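Local coordinates for protein TqaA (Penicillium aethiopicum, PDB 5DLK) that probably cyclises and releases a nonribosomal peptide through this terminal condensation-like domain, part of a fungal peptide synthetase whose family binds phosphopantetheine, at residues S24-P29 with E49-A54; R94-R99 with Q111-N116; W267-I272 with R432-V437; V388-I393 with I424-H429. All coordinates share one frame; numbering follows the deposited sequence.

Contact 1: residues S24-P29 with E49-A54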
loop_
_atom_site.group_PDB
_atom_site.type_symbol
_atom_site.label_atom_id
_atom_site.label_comp_id
_atom_site.label_asym_id
_atom_site.label_seq_id
_atom_site.Cartn_x
_atom_site.Cartn_y
_atom_site.Cartn_z
ATOM N N SER A 24 -6.977 -22.499 -4.098
ATOM C CA SER A 24 -8.208 -22.273 -3.347
ATOM C C SER A 24 -8.241 -23.054 -2.033
ATOM O O SER A 24 -8.057 -24.266 -2.026
ATOM C CB SER A 24 -9.429 -22.653 -4.192
ATOM O OG SER A 24 -10.586 -22.729 -3.378
ATOM N N PRO A 25 -8.471 -22.361 -0.907
ATOM C CA PRO A 25 -8.641 -23.105 0.349
ATOM C C PRO A 25 -10.058 -23.660 0.493
ATOM O O PRO A 25 -10.382 -24.273 1.510
ATOM C CB PRO A 25 -8.352 -22.053 1.425
ATOM C CG PRO A 25 -8.671 -20.757 0.779
ATOM C CD PRO A 25 -8.366 -20.906 -0.687
ATOM N N ILE A 26 -10.879 -23.434 -0.531
ATOM C CA ILE A 26 -12.284 -23.843 -0.551
ATOM C C ILE A 26 -12.411 -25.097 -1.395
ATOM O O ILE A 26 -11.993 -25.096 -2.556
ATOM C CB ILE A 26 -13.225 -22.783 -1.183
ATOM C CG1 ILE A 26 -13.329 -21.530 -0.340
ATOM C CG2 ILE A 26 -14.633 -23.348 -1.290
ATOM C CD1 ILE A 26 -12.120 -20.675 -0.422
ATOM N N LYS A 27 -12.999 -26.149 -0.838
ATOM C CA LYS A 27 -13.252 -27.357 -1.616
ATOM C C LYS A 27 -14.107 -27.066 -2.863
ATOM O O LYS A 27 -13.824 -27.573 -3.947
ATOM C CB LYS A 27 -13.910 -28.430 -0.729
ATOM C CG LYS A 27 -15.382 -28.176 -0.370
ATOM C CD LYS A 27 -16.066 -29.409 0.230
ATOM C CE LYS A 27 -15.401 -30.714 -0.198
ATOM N NZ LYS A 27 -16.333 -31.878 -0.103
ATOM N N ASP A 28 -15.117 -26.213 -2.714
ATOM C CA ASP A 28 -16.067 -25.947 -3.792
ATOM C C ASP A 28 -16.291 -24.445 -3.997
ATOM O O ASP A 28 -17.237 -23.874 -3.447
ATOM C CB ASP A 28 -17.394 -26.653 -3.494
ATOM C CG ASP A 28 -18.366 -26.599 -4.655
ATOM O OD1 ASP A 28 -17.989 -26.107 -5.744
ATOM O OD2 ASP A 28 -19.505 -27.081 -4.481
ATOM N N PRO A 29 -15.410 -23.803 -4.779
ATOM C CA PRO A 29 -15.511 -22.363 -5.054
ATOM C C PRO A 29 -16.802 -21.948 -5.758
ATOM O O PRO A 29 -17.330 -20.882 -5.451
ATOM C CB PRO A 29 -14.297 -22.081 -5.953
ATOM C CG PRO A 29 -13.720 -23.430 -6.321
ATOM C CD PRO A 29 -14.132 -24.371 -5.246
ATOM N N GLU A 49 -13.953 -16.689 -11.936
ATOM C CA GLU A 49 -12.778 -16.984 -12.741
ATOM C C GLU A 49 -11.664 -17.654 -11.916
ATOM O O GLU A 49 -10.919 -18.508 -12.424
ATOM C CB GLU A 49 -12.267 -15.699 -13.387
ATOM C CG GLU A 49 -10.995 -15.858 -14.175
ATOM C CD GLU A 49 -10.463 -14.534 -14.684
ATOM O OE1 GLU A 49 -9.223 -14.368 -14.714
ATOM O OE2 GLU A 49 -11.277 -13.657 -15.048
ATOM N N ASP A 50 -11.549 -17.263 -10.646
ATOM C CA ASP A 50 -10.519 -17.830 -9.771
ATOM C C ASP A 50 -10.874 -17.595 -8.315
ATOM O O ASP A 50 -11.756 -16.790 -7.986
ATOM C CB ASP A 50 -9.144 -17.229 -10.082
ATOM C CG ASP A 50 -7.989 -18.236 -9.887
ATOM O OD1 ASP A 50 -8.121 -19.190 -9.089
ATOM O OD2 ASP A 50 -6.948 -18.063 -10.550
ATOM N N LEU A 51 -10.192 -18.317 -7.436
ATOM C CA LEU A 51 -10.326 -18.078 -6.017
ATOM C C LEU A 51 -8.956 -18.328 -5.392
ATOM O O LEU A 51 -8.372 -19.402 -5.578
ATOM C CB LEU A 51 -11.407 -18.972 -5.405
ATOM C CG LEU A 51 -11.915 -18.581 -4.018
ATOM C CD1 LEU A 51 -13.269 -19.207 -3.738
ATOM C CD2 LEU A 51 -10.897 -18.981 -2.950
ATOM N N LEU A 52 -8.446 -17.326 -4.677
ATOM C CA LEU A 52 -7.110 -17.400 -4.059
ATOM C C LEU A 52 -7.143 -16.874 -2.632
ATOM O O LEU A 52 -8.020 -16.106 -2.272
ATOM C CB LEU A 52 -6.082 -16.593 -4.863
ATOM C CG LEU A 52 -5.923 -16.906 -6.348
ATOM C CD1 LEU A 52 -6.774 -15.940 -7.173
ATOM C CD2 LEU A 52 -4.471 -16.853 -6.759
ATOM N N PRO A 53 -6.163 -17.271 -1.806
ATOM C CA PRO A 53 -6.097 -16.601 -0.503
ATOM C C PRO A 53 -5.747 -15.134 -0.710
ATOM O O PRO A 53 -5.043 -14.815 -1.683
ATOM C CB PRO A 53 -4.964 -17.350 0.232
ATOM C CG PRO A 53 -4.781 -18.650 -0.559
ATOM C CD PRO A 53 -5.098 -18.276 -1.977
ATOM N N ALA A 54 -6.261 -14.264 0.157
ATOM C CA ALA A 54 -5.784 -12.893 0.215
ATOM C C ALA A 54 -4.427 -12.909 0.945
ATOM O O ALA A 54 -4.224 -13.718 1.846
ATOM C CB ALA A 54 -6.766 -12.020 0.935
#
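Leu51 points its isobutyl group at the loop 24-29 and is met there by Ser24, Pro25, Ile26 and Pro29. CG stands anti to the backbone N (chi1 -164°), and both methyls reach the loop. CD2 lies 3.3 Å from Ile26 CD1, tighter than ordinary carbon contact, where the two side chains cross at about a right angle; it also touches Pro25 CD at 3.9 Å. Leu51 CD1 also touches Ile26 CD1 and rests 3.8 Å from Pro29 CB. Pro25 CD extends the apolar patch to Pro53 CG at 4.2 Å. No hydrogen bond joins the segments. The loop is shaped from within: Ser24 OG donates to Ile26 O at 2.9 Å, in the carbonyl plane and on a lone pair. Across the strand, Asp50 OD1 accepts from the backbone of Phe21, and Glu49 and Asp50 both face Val113, a classic beta bulge. This is apolar surface packing of an N-terminal loop, just ahead of helix 29-38, against an outermost strand of the three-stranded antiparallel sheet.

Contact 2: residues R94-R99 with Q111-N116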
loop_
_atom_site.group_PDB
_atom_site.type_symbol
_atom_site.label_atom_id
_atom_site.label_comp_id
_atom_site.label_asym_id
_atom_site.label_seq_id
_atom_site.Cartn_x
_atom_site.Cartn_y
_atom_site.Cartn_z
ATOM N N ARG A 94 -9.816 -5.259 -18.107
ATOM C CA ARG A 94 -8.374 -5.425 -18.235
ATOM C C ARG A 94 -7.673 -5.934 -16.963
ATOM O O ARG A 94 -6.737 -6.728 -17.054
ATOM C CB ARG A 94 -7.744 -4.097 -18.670
ATOM C CG ARG A 94 -6.220 -4.117 -18.773
ATOM C CD ARG A 94 -5.712 -2.806 -19.346
ATOM N NE ARG A 94 -4.254 -2.698 -19.360
ATOM C CZ ARG A 94 -3.459 -3.323 -20.227
ATOM N NH1 ARG A 94 -2.142 -3.155 -20.163
ATOM N NH2 ARG A 94 -3.975 -4.125 -21.155
ATOM N N HIS A 95 -8.111 -5.481 -15.787
ATOM C CA HIS A 95 -7.387 -5.796 -14.539
ATOM C C HIS A 95 -8.219 -6.620 -13.564
ATOM O O HIS A 95 -9.133 -6.097 -12.938
ATOM C CB HIS A 95 -6.943 -4.507 -13.842
ATOM C CG HIS A 95 -6.013 -3.659 -14.657
ATOM N ND1 HIS A 95 -4.691 -3.985 -14.857
ATOM C CD2 HIS A 95 -6.209 -2.478 -15.292
ATOM C CE1 HIS A 95 -4.114 -3.052 -15.592
ATOM N NE2 HIS A 95 -5.013 -2.126 -15.869
ATOM N N SER A 96 -7.892 -7.894 -13.390
ATOM C CA SER A 96 -8.775 -8.761 -12.616
ATOM C C SER A 96 -8.865 -8.360 -11.138
ATOM O O SER A 96 -9.858 -8.666 -10.473
ATOM C CB SER A 96 -8.338 -10.224 -12.745
ATOM O OG SER A 96 -7.112 -10.462 -12.087
ATOM N N ILE A 97 -7.852 -7.658 -10.620
ATOM C CA ILE A 97 -7.925 -7.199 -9.235
ATOM C C ILE A 97 -9.113 -6.240 -9.043
ATOM O O ILE A 97 -9.707 -6.198 -7.971
ATOM C CB ILE A 97 -6.603 -6.505 -8.779
ATOM C CG1 ILE A 97 -6.610 -6.269 -7.263
ATOM C CG2 ILE A 97 -6.397 -5.188 -9.498
ATOM C CD1 ILE A 97 -6.812 -7.512 -6.455
ATOM N N LEU A 98 -9.483 -5.505 -10.095
ATOM C CA LEU A 98 -10.598 -4.560 -10.011
ATOM C C LEU A 98 -11.962 -5.285 -10.068
ATOM O O LEU A 98 -12.995 -4.697 -9.739
ATOM C CB LEU A 98 -10.497 -3.501 -11.124
ATOM C CG LEU A 98 -9.226 -2.656 -11.209
ATOM C CD1 LEU A 98 -9.293 -1.624 -12.333
ATOM C CD2 LEU A 98 -8.913 -1.977 -9.873
ATOM N N ARG A 99 -11.968 -6.558 -10.465
ATOM C CA ARG A 99 -13.205 -7.340 -10.388
ATOM C C ARG A 99 -13.102 -8.411 -9.329
ATOM O O ARG A 99 -13.684 -9.490 -9.456
ATOM C CB ARG A 99 -13.550 -7.973 -11.741
ATOM C CG ARG A 99 -12.423 -8.032 -12.728
ATOM C CD ARG A 99 -12.942 -8.438 -14.113
ATOM N NE ARG A 99 -11.821 -8.616 -15.019
ATOM C CZ ARG A 99 -11.176 -9.761 -15.175
ATOM N NH1 ARG A 99 -11.568 -10.838 -14.506
ATOM N NH2 ARG A 99 -10.148 -9.827 -15.998
ATOM N N GLN A 111 -9.850 -14.144 -1.926
ATOM C CA GLN A 111 -10.351 -13.257 -2.955
ATOM C C GLN A 111 -10.973 -14.061 -4.111
ATOM O O GLN A 111 -10.427 -15.058 -4.568
ATOM C CB GLN A 111 -9.242 -12.307 -3.429
ATOM C CG GLN A 111 -8.022 -12.944 -4.001
ATOM C CD GLN A 111 -6.793 -12.021 -3.979
ATOM O OE1 GLN A 111 -6.838 -10.859 -4.381
ATOM N NE2 GLN A 111 -5.670 -12.573 -3.551
ATOM N N LEU A 112 -12.173 -13.647 -4.503
ATOM C CA LEU A 112 -12.888 -14.252 -5.623
ATOM C C LEU A 112 -12.721 -13.346 -6.828
ATOM O O LEU A 112 -13.193 -12.214 -6.822
ATOM C CB LEU A 112 -14.373 -14.441 -5.290
ATOM C CG LEU A 112 -14.785 -15.529 -4.293
ATOM C CD1 LEU A 112 -14.426 -15.173 -2.853
ATOM C CD2 LEU A 112 -16.266 -15.824 -4.404
ATOM N N VAL A 113 -12.021 -13.833 -7.841
ATOM C CA VAL A 113 -11.857 -13.090 -9.071
ATOM C C VAL A 113 -13.083 -13.371 -9.937
ATOM O O VAL A 113 -13.346 -14.512 -10.282
ATOM C CB VAL A 113 -10.585 -13.482 -9.822
ATOM C CG1 VAL A 113 -10.390 -12.591 -11.036
ATOM C CG2 VAL A 113 -9.357 -13.400 -8.889
ATOM N N LEU A 114 -13.828 -12.322 -10.260
ATOM C CA LEU A 114 -15.018 -12.455 -11.093
ATOM C C LEU A 114 -14.723 -12.162 -12.561
ATOM O O LEU A 114 -13.831 -11.383 -12.887
ATOM C CB LEU A 114 -16.109 -11.514 -10.592
ATOM C CG LEU A 114 -16.543 -11.696 -9.139
ATOM C CD1 LEU A 114 -17.780 -10.830 -8.812
ATOM C CD2 LEU A 114 -16.801 -13.165 -8.821
ATOM N N ALA A 115 -15.491 -12.798 -13.447
ATOM C CA ALA A 115 -15.473 -12.475 -14.865
ATOM C C ALA A 115 -16.924 -12.275 -15.310
ATOM O O ALA A 115 -17.850 -12.451 -14.509
ATOM C CB ALA A 115 -14.794 -13.577 -15.682
ATOM N N ASN A 116 -17.111 -11.912 -16.575
ATOM C CA ASN A 116 -18.445 -11.551 -17.078
ATOM C C ASN A 116 -19.097 -10.530 -16.150
ATOM O O ASN A 116 -20.274 -10.639 -15.793
ATOM C CB ASN A 116 -19.319 -12.792 -17.227
ATOM C CG ASN A 116 -18.773 -13.759 -18.261
ATOM O OD1 ASN A 116 -18.072 -14.719 -17.927
ATOM N ND2 ASN A 116 -19.062 -13.492 -19.532
#
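Arg99 and Leu114 lie closest along the backbone, CA to CA 5.5 Å, and Leu114 N donates to Arg99 O at 2.9 Å with an N-H...O angle of 160°. The setting is a 3-10 turn, residues 96-98, which carries the chain from helix 81-94 into strand 100-105 of a three-stranded antiparallel sheet within the condensation domain; strand 108-115 is the central one. Two intrasegment bonds, Leu98 N to His95 O and Arg99 N to Ser96 O, confirm the tight winding. Ser96 places CB 3.6 Å from Val113 CG1, while its hydroxyl is engaged by Asp207. Ile97 CB points away from the strand, yet CG1 anti to the backbone N (chi1 -170°) brings CD1 back to within 3.9 Å of Gln111 OE1; the amide nitrogen of Gln111 is held by Pro53 O. Arg99 is gripped from several directions: NE and NH2 bond to the carbonyls of Val92 and Asp93, NH1 also forms a salt bridge with Glu49, and Ser96 CA lies 3.6 Å above the guanidinium plane, over its centre. That plane is consequently fixed, and NH1 reaches Leu114 O at 2.8 Å, with the oxygen only 6° out of the guanidinium plane.

Contact 3: residues W267-I272 with R432-V437; sequences WTFKGI and RLEVQV. With EDO (1,2-ethanediol), chain F; EDO (1,2-ethanediol), chain E.
Thr268, Lys270 and Ile272 form hydrogen-bonded antiparallel pairs with Val437, Val435 and Leu433, and the strand axes run 160° apart. Six backbone bonds result, the shortest from Val437 N to Thr268 O at 2.7 Å. CA-H...O contacts supplement them, among them Trp267 CA to Val437 O.

Apolar side chains meet at the end of the pairing, where Ile272 CG1 and Leu433 CB are 4.0 Å apart, the two residues side by side and pointing the same way. On the face bearing Phe269, Glu434 and Gln436, the phenyl ring presents its edge to Gln436, CD1 meeting CG at 3.5 Å, with ring and amide planes 87° apart.

The polar side chains of Gln436, Glu434 and the preceding Arg432 form a chain of bonds. Gln436 NE2 donates to the anti lone pair of Glu434 OE2 at 2.8 Å, and Arg432 NE makes a salt bridge with Glu434 OE1 at 3.0 Å, approaching from above the carboxylate plane. Both carboxylate oxygens are thus held, which restrains its rotation.

Two ethanediol molecules, probably from the crystallisation liquor, flank Trp267: NE1 donates to O1 of one at 2.9 Å, and O2 of the other sits 3.6 Å above one face of the indole, over its centre.

Strand 265-272 is outermost in the six-stranded mixed sheet; helix 446-465 packs on Lys270 and Ile272, while strand 422-428 flanks the far edge of 433-440.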
loop_
_atom_site.group_PDB
_atom_site.type_symbol
_atom_site.label_atom_id
_atom_site.label_comp_id
_atom_site.label_asym_id
_atom_site.label_seq_id
_atom_site.Cartn_x
_atom_site.Cartn_y
_atom_site.Cartn_z
ATOM N N TRP A 267 -2.896 11.786 12.627
ATOM C CA TRP A 267 -1.776 12.055 11.731
ATOM C C TRP A 267 -0.984 13.252 12.240
ATOM O O TRP A 267 -1.556 14.301 12.576
ATOM C CB TRP A 267 -2.245 12.352 10.306
ATOM C CG TRP A 267 -2.718 11.184 9.532
ATOM C CD1 TRP A 267 -3.968 10.636 9.551
ATOM C CD2 TRP A 267 -1.955 10.422 8.591
ATOM N NE1 TRP A 267 -4.027 9.573 8.675
ATOM C CE2 TRP A 267 -2.807 9.420 8.074
ATOM C CE3 TRP A 267 -0.633 10.486 8.137
ATOM C CZ2 TRP A 267 -2.379 8.490 7.122
ATOM C CZ3 TRP A 267 -0.205 9.559 7.198
ATOM C CH2 TRP A 267 -1.081 8.576 6.692
ATOM N N THR A 268 0.334 13.119 12.265
ATOM C CA THR A 268 1.189 14.199 12.751
ATOM C C THR A 268 2.313 14.430 11.743
ATOM O O THR A 268 2.931 13.478 11.268
ATOM C CB THR A 268 1.745 13.874 14.151
ATOM O OG1 THR A 268 0.643 13.632 15.045
ATOM C CG2 THR A 268 2.611 15.025 14.686
ATOM N N PHE A 269 2.549 15.690 11.383
ATOM C CA PHE A 269 3.452 15.992 10.266
ATOM C C PHE A 269 4.591 16.887 10.703
ATOM O O PHE A 269 4.395 17.788 11.515
ATOM C CB PHE A 269 2.688 16.688 9.120
ATOM C CG PHE A 269 1.470 15.944 8.648
ATOM C CD1 PHE A 269 1.582 14.948 7.692
ATOM C CD2 PHE A 269 0.207 16.249 9.140
ATOM C CE1 PHE A 269 0.457 14.255 7.242
ATOM C CE2 PHE A 269 -0.915 15.560 8.694
ATOM C CZ PHE A 269 -0.783 14.564 7.741
ATOM N N LYS A 270 5.771 16.663 10.137
ATOM C CA LYS A 270 6.911 17.561 10.342
ATOM C C LYS A 270 7.697 17.654 9.040
ATOM O O LYS A 270 8.174 16.649 8.517
ATOM C CB LYS A 270 7.805 17.073 11.488
ATOM C CG LYS A 270 9.031 17.956 11.796
ATOM C CD LYS A 270 8.614 19.393 12.055
ATOM C CE LYS A 270 9.560 20.106 13.024
ATOM N NZ LYS A 270 10.848 20.449 12.405
ATOM N N GLY A 271 7.828 18.861 8.498
ATOM C CA GLY A 271 8.614 19.023 7.286
ATOM C C GLY A 271 10.018 19.524 7.561
ATOM O O GLY A 271 10.227 20.372 8.437
ATOM N N ILE A 272 10.986 19.001 6.817
ATOM C CA ILE A 272 12.367 19.467 6.909
ATOM C C ILE A 272 12.907 19.777 5.536
ATOM O O ILE A 272 12.346 19.339 4.546
ATOM C CB ILE A 272 13.301 18.429 7.579
ATOM C CG1 ILE A 272 13.269 17.101 6.813
ATOM C CG2 ILE A 272 12.886 18.205 9.006
ATOM C CD1 ILE A 272 14.319 16.087 7.341
ATOM N N ARG A 432 10.258 20.040 0.545
ATOM C CA ARG A 432 10.384 19.497 1.896
ATOM C C ARG A 432 10.393 17.966 1.859
ATOM O O ARG A 432 9.811 17.356 0.953
ATOM C CB ARG A 432 9.238 19.982 2.783
ATOM C CG ARG A 432 7.884 19.346 2.418
ATOM C CD ARG A 432 6.705 20.102 2.983
ATOM N NE ARG A 432 5.447 19.381 2.774
ATOM C CZ ARG A 432 4.803 19.309 1.609
ATOM N NH1 ARG A 432 5.300 19.910 0.532
ATOM N NH2 ARG A 432 3.660 18.633 1.520
ATOM N N LEU A 433 11.086 17.356 2.817
ATOM C CA LEU A 433 10.834 15.947 3.139
ATOM C C LEU A 433 9.853 15.977 4.288
ATOM O O LEU A 433 10.118 16.582 5.324
ATOM C CB LEU A 433 12.121 15.196 3.517
ATOM C CG LEU A 433 11.909 13.731 3.948
ATOM C CD1 LEU A 433 11.637 12.850 2.748
ATOM C CD2 LEU A 433 13.105 13.193 4.736
ATOM N N GLU A 434 8.690 15.366 4.103
ATOM C CA GLU A 434 7.680 15.399 5.150
ATOM C C GLU A 434 7.659 14.098 5.936
ATOM O O GLU A 434 7.435 13.037 5.362
ATOM C CB GLU A 434 6.309 15.673 4.549
ATOM C CG GLU A 434 5.275 16.009 5.585
ATOM C CD GLU A 434 4.004 16.522 4.948
ATOM O OE1 GLU A 434 3.911 17.747 4.713
ATOM O OE2 GLU A 434 3.128 15.693 4.658
ATOM N N VAL A 435 7.935 14.185 7.231
ATOM C CA VAL A 435 7.852 13.039 8.115
ATOM C C VAL A 435 6.433 13.006 8.674
ATOM O O VAL A 435 5.958 13.986 9.251
ATOM C CB VAL A 435 8.917 13.119 9.244
ATOM C CG1 VAL A 435 8.763 11.981 10.250
ATOM C CG2 VAL A 435 10.338 13.173 8.648
ATOM N N GLN A 436 5.744 11.886 8.477
ATOM C CA GLN A 436 4.367 11.752 8.916
ATOM C C GLN A 436 4.265 10.599 9.897
ATOM O O GLN A 436 4.731 9.498 9.610
ATOM C CB GLN A 436 3.450 11.495 7.720
ATOM C CG GLN A 436 3.717 12.427 6.534
ATOM C CD GLN A 436 2.939 12.029 5.294
ATOM O OE1 GLN A 436 2.508 10.885 5.161
ATOM N NE2 GLN A 436 2.744 12.981 4.383
ATOM N N VAL A 437 3.661 10.839 11.049
ATOM C CA VAL A 437 3.399 9.761 11.991
ATOM C C VAL A 437 1.902 9.492 12.007
ATOM O O VAL A 437 1.093 10.438 12.093
ATOM C CB VAL A 437 3.888 10.116 13.413
ATOM C CG1 VAL A 437 3.459 9.035 14.403
ATOM C CG2 VAL A 437 5.410 10.337 13.423
HETATM C C1 EDO F . -1.769 12.513 4.724
HETATM O O1 EDO F . -0.571 11.864 4.265
HETATM C C2 EDO F . -2.949 11.552 4.621
HETATM O O2 EDO F . -3.916 11.873 5.633
HETATM C C1 EDO E . -7.638 8.797 8.885
HETATM O O1 EDO E . -6.558 8.200 8.127
HETATM C C2 EDO E . -9.024 8.542 8.265
HETATM O O2 EDO E . -9.426 7.159 8.379
HETATM O O HOH W 1 0.193 10.908 15.099
#

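Contact 4: residues V388-I393 with I424-H429; sequences VQHQNI and IFTEPH
Gln389 and Phe425 point the same way from neighbouring parallel strands, the amide turned 83° from the ring and Gln389 CD lying at the ring edge, 3.7 Å from Phe425 CE1. Gln391 crosses the same ring obliquely, with its amide only 27° from the ring plane. Its chain bends at chi2 (-77°), so that OE1 accepts from Gln389 NE2 at 3.0 Å while NE2 donates to a water that in turn donates to Glu427 OE2. Gln389 OE1, the side-chain amide oxygen, is bonded to Thr309 OG1, so both ends of that amide are held.

On the other face, the His390 and Thr426 side chains cross at about a right angle, and ND1 and OG1 share a hydrogen bond of 2.8 Å near the imidazole plane. Farther along, the Pro428 and His390 side chains meet from opposite directions, Pro428 CG 3.8 Å from His390 CE1. Backbone bonds set this parallel register: Gln389 N to Ile424 O spans 2.8 Å, and Gln391 N to Thr426 O spans 2.9 Å.

Asn392, just past strand 386-390, is a residue of the phosphopantetheine site observed for this protein, though none is bound in this chain. Helix 283-299 covers the face of Val388, His390 and Thr426; strand 303-310 borders 386-390, and strand 433-440 borders 422-428.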
loop_
_atom_site.group_PDB
_atom_site.type_symbol
_atom_site.label_atom_id
_atom_site.label_comp_id
_atom_site.label_asym_id
_atom_site.label_seq_id
_atom_site.Cartn_x
_atom_site.Cartn_y
_atom_site.Cartn_z
ATOM N N VAL A 388 8.139 1.602 9.088
ATOM C CA VAL A 388 8.658 2.764 8.383
ATOM C C VAL A 388 8.460 2.584 6.884
ATOM O O VAL A 388 8.890 1.579 6.293
ATOM C CB VAL A 388 10.126 2.979 8.684
ATOM C CG1 VAL A 388 10.683 4.132 7.853
ATOM C CG2 VAL A 388 10.299 3.223 10.192
ATOM N N GLN A 389 7.790 3.555 6.273
ATOM C CA GLN A 389 7.473 3.484 4.846
ATOM C C GLN A 389 7.938 4.760 4.148
ATOM O O GLN A 389 7.311 5.818 4.301
ATOM C CB GLN A 389 5.974 3.298 4.628
ATOM C CG GLN A 389 5.588 3.131 3.145
ATOM C CD GLN A 389 4.181 2.587 2.973
ATOM O OE1 GLN A 389 3.754 1.670 3.696
ATOM N NE2 GLN A 389 3.454 3.129 2.001
ATOM N N HIS A 390 9.018 4.660 3.379
ATOM C CA HIS A 390 9.467 5.800 2.585
ATOM C C HIS A 390 8.750 5.786 1.237
ATOM O O HIS A 390 8.748 4.770 0.532
ATOM C CB HIS A 390 10.974 5.786 2.349
ATOM C CG HIS A 390 11.417 6.926 1.496
ATOM N ND1 HIS A 390 11.231 8.238 1.877
ATOM C CD2 HIS A 390 11.928 6.963 0.246
ATOM C CE1 HIS A 390 11.667 9.034 0.918
ATOM N NE2 HIS A 390 12.109 8.285 -0.080
ATOM N N GLN A 391 8.134 6.906 0.886
ATOM C CA GLN A 391 7.293 6.969 -0.305
ATOM C C GLN A 391 8.087 7.381 -1.535
ATOM O O GLN A 391 7.959 8.508 -1.998
ATOM C CB GLN A 391 6.140 7.957 -0.074
ATOM C CG GLN A 391 5.326 7.677 1.181
ATOM C CD GLN A 391 4.347 6.526 1.034
ATOM O OE1 GLN A 391 4.683 5.449 0.541
ATOM N NE2 GLN A 391 3.119 6.751 1.486
ATOM N N ASN A 392 8.929 6.482 -2.045
ATOM C CA ASN A 392 9.708 6.744 -3.256
ATOM C C ASN A 392 8.882 6.360 -4.490
ATOM O O ASN A 392 9.284 5.545 -5.330
ATOM C CB ASN A 392 11.057 5.996 -3.222
ATOM C CG ASN A 392 10.899 4.484 -3.107
ATOM O OD1 ASN A 392 9.968 3.983 -2.473
ATOM N ND2 ASN A 392 11.822 3.748 -3.731
ATOM N N ILE A 393 7.708 6.973 -4.562
ATOM C CA ILE A 393 6.691 6.710 -5.576
ATOM C C ILE A 393 6.163 8.050 -6.091
ATOM O O ILE A 393 6.534 9.099 -5.576
ATOM C CB ILE A 393 5.516 5.910 -4.986
ATOM C CG1 ILE A 393 5.039 6.634 -3.707
ATOM C CG2 ILE A 393 5.933 4.468 -4.728
ATOM C CD1 ILE A 393 3.872 6.003 -2.980
ATOM N N ILE A 424 5.425 5.310 10.371
ATOM C CA ILE A 424 6.158 6.509 10.001
ATOM C C ILE A 424 6.260 6.537 8.492
ATOM O O ILE A 424 6.910 5.688 7.909
ATOM C CB ILE A 424 7.572 6.556 10.599
ATOM C CG1 ILE A 424 7.507 6.603 12.131
ATOM C CG2 ILE A 424 8.328 7.790 10.049
ATOM C CD1 ILE A 424 8.866 6.518 12.824
ATOM N N PHE A 425 5.586 7.489 7.857
ATOM C CA PHE A 425 5.701 7.666 6.417
ATOM C C PHE A 425 6.601 8.862 6.129
ATOM O O PHE A 425 6.553 9.857 6.856
ATOM C CB PHE A 425 4.344 7.914 5.759
ATOM C CG PHE A 425 3.326 6.831 5.984
ATOM C CD1 PHE A 425 3.289 5.711 5.170
ATOM C CD2 PHE A 425 2.381 6.952 7.000
ATOM C CE1 PHE A 425 2.315 4.712 5.372
ATOM C CE2 PHE A 425 1.413 5.970 7.193
ATOM C CZ PHE A 425 1.389 4.854 6.383
ATOM N N THR A 426 7.385 8.798 5.062
ATOM C CA THR A 426 8.179 9.971 4.652
ATOM C C THR A 426 7.907 10.253 3.178
ATOM O O THR A 426 7.981 9.362 2.351
ATOM C CB THR A 426 9.695 9.776 4.882
ATOM O OG1 THR A 426 10.096 8.472 4.428
ATOM C CG2 THR A 426 10.036 9.919 6.347
ATOM N N GLU A 427 7.546 11.498 2.863
ATOM C CA GLU A 427 7.226 11.892 1.495
ATOM C C GLU A 427 8.243 12.914 1.012
ATOM O O GLU A 427 8.362 13.990 1.610
ATOM C CB GLU A 427 5.823 12.497 1.402
ATOM C CG GLU A 427 4.709 11.483 1.440
ATOM C CD GLU A 427 3.352 12.101 1.155
ATOM O OE1 GLU A 427 3.251 13.343 1.119
ATOM O OE2 GLU A 427 2.396 11.330 0.967
ATOM N N PRO A 428 8.988 12.573 -0.047
ATOM C CA PRO A 428 10.068 13.414 -0.567
ATOM C C PRO A 428 9.571 14.427 -1.589
ATOM O O PRO A 428 9.732 14.201 -2.781
ATOM C CB PRO A 428 11.014 12.400 -1.212
ATOM C CG PRO A 428 10.106 11.323 -1.691
ATOM C CD PRO A 428 8.942 11.264 -0.721
ATOM N N HIS A 429 8.986 15.526 -1.122
ATOM C CA HIS A 429 8.563 16.610 -2.006
ATOM C C HIS A 429 9.742 17.477 -2.428
ATOM O O HIS A 429 10.839 17.378 -1.873
ATOM C CB HIS A 429 7.506 17.470 -1.325
ATOM C CG HIS A 429 6.255 16.723 -0.997
ATOM N ND1 HIS A 429 5.285 16.448 -1.939
ATOM C CD2 HIS A 429 5.828 16.164 0.157
ATOM C CE1 HIS A 429 4.305 15.766 -1.373
ATOM N NE2 HIS A 429 4.613 15.576 -0.101
HETATM O O HOH W 2 2.261 9.331 2.937
#

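From the N terminus, contact 1 closes first, bringing strand 47-53 back to the loop that precedes helix 29-38. Contact 2 then closes a short loop, made largely of two strands, between the turn after helix 81-94 and strand 108-115. The two are in series but share one sheet, since strands 47-53 and 108-115 are neighbours and bond through Leu52 O and Gln111 N. Contact 3 opens much later and closes a loop of 159 residues; contact 4 closes a 30-residue loop, holding strand 407-415, nested inside it. Those two share the six-stranded sheet, their centres about 9 Å apart. Contacts 1 and 3 lie on opposite sides of the chain's centre, about 41 Å between centres.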